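Local coordinates for universal stress protein (Archaeoglobus fulgidus, PDB 3LOQ) that binds adenosine monophosphate and belongs to the universal stress protein A family, its precise cellular role being unknown, at residues 174-179 against 202-207; 254-259 against 284-289. All blocks are in the same frame, centred on the assembly; numbering follows the deposited sequence.

In the fold
Following the chain from its N terminus, AMP is bound by residues between P28 and S146, ahead of both contacts. Strand 172-176 then leads through helix 181-197 to strand 200-206, and interaction 1 closes this beta-alpha-beta unit. Interaction 2 opens later: strand 254-258 passes through helices 265-271 and 273-280 before strand 285-288 returns beside it. The two loops follow in series, neither nested nor crossed, yet share one sheet, because L174 and A176 of interaction 1 exchange backbone hydrogen bonds with F256 of interaction 2. Strand 285-288 also runs antiparallel to strand 157-160, joining this half to the AMP-binding half.

Interaction 1. Residues 174-179 against 202-207; sequences LVAYDF and HIIHVS
V175 and I204 lie on neighbouring parallel strands, 174-176 and 202-206, whose axes pass 4.5 Å apart at 25°, and the backbone bonds step from V175 N to H202 O, from I204 N to V175 O and from Y177 N to I204 O. The strands are the two ends of a beta-alpha-beta crossover in the Rossmann-like fold of universal stress proteins, with helix 181-197 between them. The V175 N to H202 O bond measures 2.7 Å, and CA-H...O contacts such as L174 CA to H202 O lie beside the ladder.

On the face of L174, A176 and I204, the leucine side chain reaches across the strand gap: with CG anti to the backbone N, its CD1 methyl meets I204 CG2 at 3.6 Å, the two side chains crossing at a slant. Helix 239-249 covers this face through R247, I243 and K246. On the opposite face are V175 and I203; just past the strand, Y177 runs alongside I203, pointing the same way, with I203 CG2 3.6 Å from Y177 CB; A183 and L187 of helix 181-197 pack against this pair.

Past the last bridge the contact passes to side chains. F179 turns a ring edge to the face of H205 in a T-shaped pair, centroids 5.9 Å apart and planes at 74°. L216 of helix 213-225 touches both rings. H205 CG is anti to its own N (chi1 169°), which puts the imidazole beside the 177-178 peptide, where ND1 makes a weak, bent hydrogen bond of 3.0 Å to Y177 O.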
loop_
_atom_site.group_PDB
_atom_site.type_symbol
_atom_site.label_atom_id
_atom_site.label_comp_id
_atom_site.label_asym_id
_atom_site.label_seq_id
_atom_site.Cartn_x
_atom_site.Cartn_y
_atom_site.Cartn_z
ATOM N N LEU A 174 6.568 -10.248 -5.130
ATOM C CA LEU A 174 7.082 -9.771 -6.411
ATOM C C LEU A 174 7.460 -8.284 -6.329
ATOM O O LEU A 174 6.624 -7.424 -6.014
ATOM C CB LEU A 174 6.035 -9.965 -7.511
ATOM C CG LEU A 174 6.385 -9.396 -8.893
ATOM C CD1 LEU A 174 7.701 -9.949 -9.469
ATOM C CD2 LEU A 174 5.242 -9.628 -9.854
ATOM N N VAL A 175 8.715 -7.982 -6.625
ATOM C CA VAL A 175 9.187 -6.607 -6.572
ATOM C C VAL A 175 9.424 -6.069 -7.973
ATOM O O VAL A 175 10.246 -6.586 -8.720
ATOM C CB VAL A 175 10.474 -6.478 -5.738
ATOM C CG1 VAL A 175 10.878 -5.015 -5.610
ATOM C CG2 VAL A 175 10.272 -7.103 -4.359
ATOM N N ALA A 176 8.667 -5.050 -8.343
ATOM C CA ALA A 176 8.968 -4.314 -9.558
ATOM C C ALA A 176 10.191 -3.443 -9.247
ATOM O O ALA A 176 10.146 -2.595 -8.355
ATOM C CB ALA A 176 7.768 -3.472 -9.961
ATOM N N TYR A 177 11.296 -3.680 -9.949
ATOM C CA TYR A 177 12.568 -3.108 -9.536
ATOM C C TYR A 177 13.324 -2.441 -10.682
ATOM O O TYR A 177 13.639 -3.074 -11.683
ATOM C CB TYR A 177 13.441 -4.188 -8.881
ATOM C CG TYR A 177 14.758 -3.658 -8.349
ATOM C CD1 TYR A 177 14.828 -3.016 -7.118
ATOM C CD2 TYR A 177 15.927 -3.794 -9.081
ATOM C CE1 TYR A 177 16.036 -2.521 -6.625
ATOM C CE2 TYR A 177 17.150 -3.308 -8.601
ATOM C CZ TYR A 177 17.197 -2.676 -7.378
ATOM O OH TYR A 177 18.407 -2.204 -6.914
ATOM N N ASP A 178 13.624 -1.159 -10.523
ATOM C CA ASP A 178 14.307 -0.411 -11.571
ATOM C C ASP A 178 15.611 0.243 -11.091
ATOM O O ASP A 178 16.130 1.140 -11.759
ATOM C CB ASP A 178 13.370 0.655 -12.166
ATOM C CG ASP A 178 13.023 1.749 -11.177
ATOM O OD1 ASP A 178 13.355 1.599 -9.974
ATOM O OD2 ASP A 178 12.415 2.768 -11.603
ATOM N N PHE A 179 16.125 -0.192 -9.938
ATOM C CA PHE A 179 17.385 0.344 -9.399
ATOM C C PHE A 179 17.289 1.733 -8.772
ATOM O O PHE A 179 18.285 2.239 -8.257
ATOM C CB PHE A 179 18.482 0.365 -10.465
ATOM C CG PHE A 179 18.892 -1.003 -10.934
ATOM C CD1 PHE A 179 19.757 -1.780 -10.178
ATOM C CD2 PHE A 179 18.410 -1.515 -12.130
ATOM C CE1 PHE A 179 20.140 -3.043 -10.604
ATOM C CE2 PHE A 179 18.790 -2.783 -12.570
ATOM C CZ PHE A 179 19.652 -3.548 -11.805
ATOM N N HIS A 202 10.650 -12.494 -5.522
ATOM C CA HIS A 202 10.677 -12.431 -6.968
ATOM C C HIS A 202 10.913 -10.993 -7.357
ATOM O O HIS A 202 10.323 -10.098 -6.779
ATOM C CB HIS A 202 9.352 -12.932 -7.553
ATOM C CG HIS A 202 9.268 -14.423 -7.661
ATOM N ND1 HIS A 202 8.755 -15.218 -6.656
ATOM C CD2 HIS A 202 9.646 -15.267 -8.654
ATOM C CE1 HIS A 202 8.802 -16.483 -7.030
ATOM N NE2 HIS A 202 9.342 -16.542 -8.236
ATOM N N ILE A 203 11.789 -10.779 -8.326
ATOM C CA ILE A 203 12.150 -9.442 -8.763
ATOM C C ILE A 203 11.948 -9.357 -10.264
ATOM O O ILE A 203 12.498 -10.168 -11.004
ATOM C CB ILE A 203 13.620 -9.145 -8.439
ATOM C CG1 ILE A 203 13.876 -9.337 -6.943
ATOM C CG2 ILE A 203 13.996 -7.727 -8.869
ATOM C CD1 ILE A 203 15.286 -9.107 -6.537
ATOM N N ILE A 204 11.127 -8.412 -10.717
ATOM C CA ILE A 204 10.995 -8.164 -12.149
ATOM C C ILE A 204 11.530 -6.786 -12.540
ATOM O O ILE A 204 11.236 -5.784 -11.891
ATOM C CB ILE A 204 9.539 -8.319 -12.640
ATOM C CG1 ILE A 204 9.446 -8.027 -14.144
ATOM C CG2 ILE A 204 8.587 -7.410 -11.845
ATOM C CD1 ILE A 204 8.067 -8.313 -14.749
ATOM N N HIS A 205 12.327 -6.732 -13.598
ATOM C CA HIS A 205 12.707 -5.436 -14.155
ATOM C C HIS A 205 12.270 -5.377 -15.608
ATOM O O HIS A 205 12.570 -6.277 -16.392
ATOM C CB HIS A 205 14.210 -5.202 -14.046
ATOM C CG HIS A 205 14.699 -4.014 -14.817
ATOM N ND1 HIS A 205 14.251 -2.732 -14.570
ATOM C CD2 HIS A 205 15.616 -3.907 -15.804
ATOM C CE1 HIS A 205 14.868 -1.887 -15.383
ATOM N NE2 HIS A 205 15.703 -2.578 -16.141
ATOM N N VAL A 206 11.548 -4.326 -15.966
ATOM C CA VAL A 206 11.072 -4.182 -17.329
ATOM C C VAL A 206 11.977 -3.221 -18.069
ATOM O O VAL A 206 12.265 -2.140 -17.562
ATOM C CB VAL A 206 9.665 -3.559 -17.361
ATOM C CG1 VAL A 206 9.138 -3.530 -18.778
ATOM C CG2 VAL A 206 8.714 -4.299 -16.430
ATOM N N SER A 207 12.424 -3.601 -19.259
ATOM C CA SER A 207 12.973 -2.625 -20.201
ATOM C C SER A 207 13.360 -3.270 -21.510
ATOM O O SER A 207 13.929 -4.365 -21.524
ATOM C CB SER A 207 14.177 -1.877 -19.625
ATOM O OG SER A 207 14.356 -0.633 -20.292
#

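Interaction 2. Residues 254-259 against 284-289; sequences TIFMGS and PVFVCK. With ACT (acetate ion), chain K; ACT (acetate ion), chain H.
F286 carries CG anti to its backbone N (chi1 178°), whereas F256 holds CG anti to its carbonyl carbon (chi1 -79°), and these opposed choices bring the two rings together on one face of the sheet. F286 CD2 sits over the centre of one F256 face, while F286 CB comes within 3.4 Å of F256 CD1. The planes meet at 39°, an oblique pairing, and Y189 and Y158 each meet the F286 ring edge-to-face.

Behind them lies a parallel ladder within the alpha/beta core of this universal stress protein fold, in which I255, M257 and S259 bond alternately with residues of 284-288; C288 N to M257 O is nearly straight. At its start P284 O is gripped twice: I255 N lies in its carbonyl plane, and T254 OG1, 2.7 Å from P284 O, stands above that plane. T254 OG1 also bonds Y158 OH.

On the other face, SE of selenomethionine M257 lies 3.8 Å from V285 CG1, and its CG runs beside V287 CG2. S259 CB meets V287 CG1 at 3.7 Å, while S259 OG bonds G261 N and an acetate ion, probably from the crystallisation liquor.

K289 folds back to place NZ 3.3 Å from S259 O, above its carbonyl plane. Side-chain hydrogen bonds at both ends thus bracket a middle of apolar side chains, and the lysine's probable positive charge would polarise the S259 carbonyl.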
loop_
_atom_site.group_PDB
_atom_site.type_symbol
_atom_site.label_atom_id
_atom_site.label_comp_id
_atom_site.label_asym_id
_atom_site.label_seq_id
_atom_site.Cartn_x
_atom_site.Cartn_y
_atom_site.Cartn_z
ATOM N N THR A 254 1.801 -10.697 -3.260
ATOM C CA THR A 254 1.742 -9.251 -3.111
ATOM C C THR A 254 2.769 -8.651 -4.060
ATOM O O THR A 254 3.707 -9.332 -4.472
ATOM C CB THR A 254 1.987 -8.819 -1.650
ATOM O OG1 THR A 254 1.747 -7.412 -1.493
ATOM C CG2 THR A 254 3.398 -9.124 -1.234
ATOM N N ILE A 255 2.569 -7.396 -4.443
ATOM C CA ILE A 255 3.527 -6.708 -5.299
ATOM C C ILE A 255 4.103 -5.523 -4.537
ATOM O O ILE A 255 3.349 -4.735 -3.967
ATOM C CB ILE A 255 2.859 -6.174 -6.566
ATOM C CG1 ILE A 255 2.392 -7.327 -7.449
ATOM C CG2 ILE A 255 3.837 -5.307 -7.346
ATOM C CD1 ILE A 255 1.361 -6.905 -8.502
ATOM N N PHE A 256 5.433 -5.417 -4.493
ATOM C CA PHE A 256 6.081 -4.270 -3.864
ATOM C C PHE A 256 6.649 -3.422 -4.986
ATOM O O PHE A 256 7.173 -3.957 -5.970
ATOM C CB PHE A 256 7.225 -4.687 -2.950
ATOM C CG PHE A 256 6.798 -5.197 -1.601
ATOM C CD1 PHE A 256 5.507 -5.637 -1.372
ATOM C CD2 PHE A 256 7.720 -5.263 -0.556
ATOM C CE1 PHE A 256 5.121 -6.125 -0.117
ATOM C CE2 PHE A 256 7.348 -5.746 0.695
ATOM C CZ PHE A 256 6.041 -6.179 0.912
HETATM N N MSE A 257 6.560 -2.105 -4.847
HETATM C CA MSE A 257 7.146 -1.216 -5.850
HETATM C C MSE A 257 7.503 0.140 -5.244
HETATM O O MSE A 257 7.142 0.437 -4.106
HETATM C CB MSE A 257 6.197 -1.056 -7.047
HETATM C CG MSE A 257 4.859 -0.425 -6.715
HETATM SE SE MSE A 257 3.494 -0.729 -8.107
HETATM C CE MSE A 257 4.523 -0.262 -9.698
ATOM N N GLY A 258 8.219 0.955 -6.009
ATOM C CA GLY A 258 8.579 2.289 -5.578
ATOM C C GLY A 258 7.888 3.345 -6.410
ATOM O O GLY A 258 7.503 3.089 -7.539
ATOM N N SER A 259 7.733 4.541 -5.858
ATOM C CA SER A 259 7.183 5.654 -6.621
ATOM C C SER A 259 7.739 6.974 -6.142
ATOM O O SER A 259 7.680 7.269 -4.944
ATOM C CB SER A 259 5.660 5.704 -6.494
ATOM O OG SER A 259 5.160 6.899 -7.085
ATOM N N PRO A 284 -2.651 -7.462 -2.836
ATOM C CA PRO A 284 -2.361 -6.121 -2.321
ATOM C C PRO A 284 -1.044 -5.562 -2.877
ATOM O O PRO A 284 -0.093 -6.309 -3.106
ATOM C CB PRO A 284 -2.297 -6.336 -0.801
ATOM C CG PRO A 284 -3.160 -7.620 -0.571
ATOM C CD PRO A 284 -2.870 -8.458 -1.768
ATOM N N VAL A 285 -1.008 -4.253 -3.110
ATOM C CA VAL A 285 0.189 -3.595 -3.624
ATOM C C VAL A 285 0.777 -2.619 -2.602
ATOM O O VAL A 285 0.096 -1.709 -2.122
ATOM C CB VAL A 285 -0.097 -2.903 -4.963
ATOM C CG1 VAL A 285 1.176 -2.252 -5.522
ATOM C CG2 VAL A 285 -0.659 -3.929 -5.943
ATOM N N PHE A 286 2.047 -2.838 -2.267
ATOM C CA PHE A 286 2.793 -1.996 -1.335
ATOM C C PHE A 286 3.661 -1.032 -2.150
ATOM O O PHE A 286 4.434 -1.457 -3.017
ATOM C CB PHE A 286 3.665 -2.906 -0.468
ATOM C CG PHE A 286 4.543 -2.198 0.538
ATOM C CD1 PHE A 286 4.044 -1.816 1.779
ATOM C CD2 PHE A 286 5.898 -2.002 0.280
ATOM C CE1 PHE A 286 4.858 -1.204 2.723
ATOM C CE2 PHE A 286 6.729 -1.399 1.231
ATOM C CZ PHE A 286 6.208 -1.001 2.450
ATOM N N VAL A 287 3.527 0.262 -1.880
ATOM C CA VAL A 287 4.245 1.281 -2.638
ATOM C C VAL A 287 5.131 2.140 -1.750
ATOM O O VAL A 287 4.645 2.874 -0.888
ATOM C CB VAL A 287 3.292 2.226 -3.361
ATOM C CG1 VAL A 287 4.105 3.298 -4.103
ATOM C CG2 VAL A 287 2.402 1.454 -4.311
ATOM N N CYS A 288 6.434 2.053 -1.984
ATOM C CA CYS A 288 7.438 2.723 -1.166
ATOM C C CYS A 288 7.612 4.143 -1.671
ATOM O O CYS A 288 7.718 4.359 -2.880
ATOM C CB CYS A 288 8.764 1.974 -1.276
ATOM S SG CYS A 288 9.721 2.034 0.194
ATOM N N LYS A 289 7.642 5.108 -0.759
ATOM C CA LYS A 289 7.524 6.518 -1.156
ATOM C C LYS A 289 8.782 7.357 -0.948
ATOM O O LYS A 289 8.782 8.546 -1.242
ATOM C CB LYS A 289 6.303 7.173 -0.483
ATOM C CG LYS A 289 4.974 6.646 -1.035
ATOM C CD LYS A 289 4.795 7.145 -2.453
ATOM C CE LYS A 289 4.850 8.678 -2.467
ATOM N NZ LYS A 289 5.232 9.148 -3.788
HETATM C C ACT K . 4.944 4.536 -10.576
HETATM O O ACT K . 4.685 4.637 -11.804
HETATM O OXT ACT K . 4.377 5.382 -9.819
HETATM C CH3 ACT K . 5.883 3.458 -10.071
HETATM C C ACT H . 9.321 0.279 -10.386
HETATM O O ACT H . 10.276 -0.417 -10.856
HETATM O OXT ACT H . 9.400 0.577 -9.134
HETATM C CH3 ACT H . 8.150 0.680 -11.294
#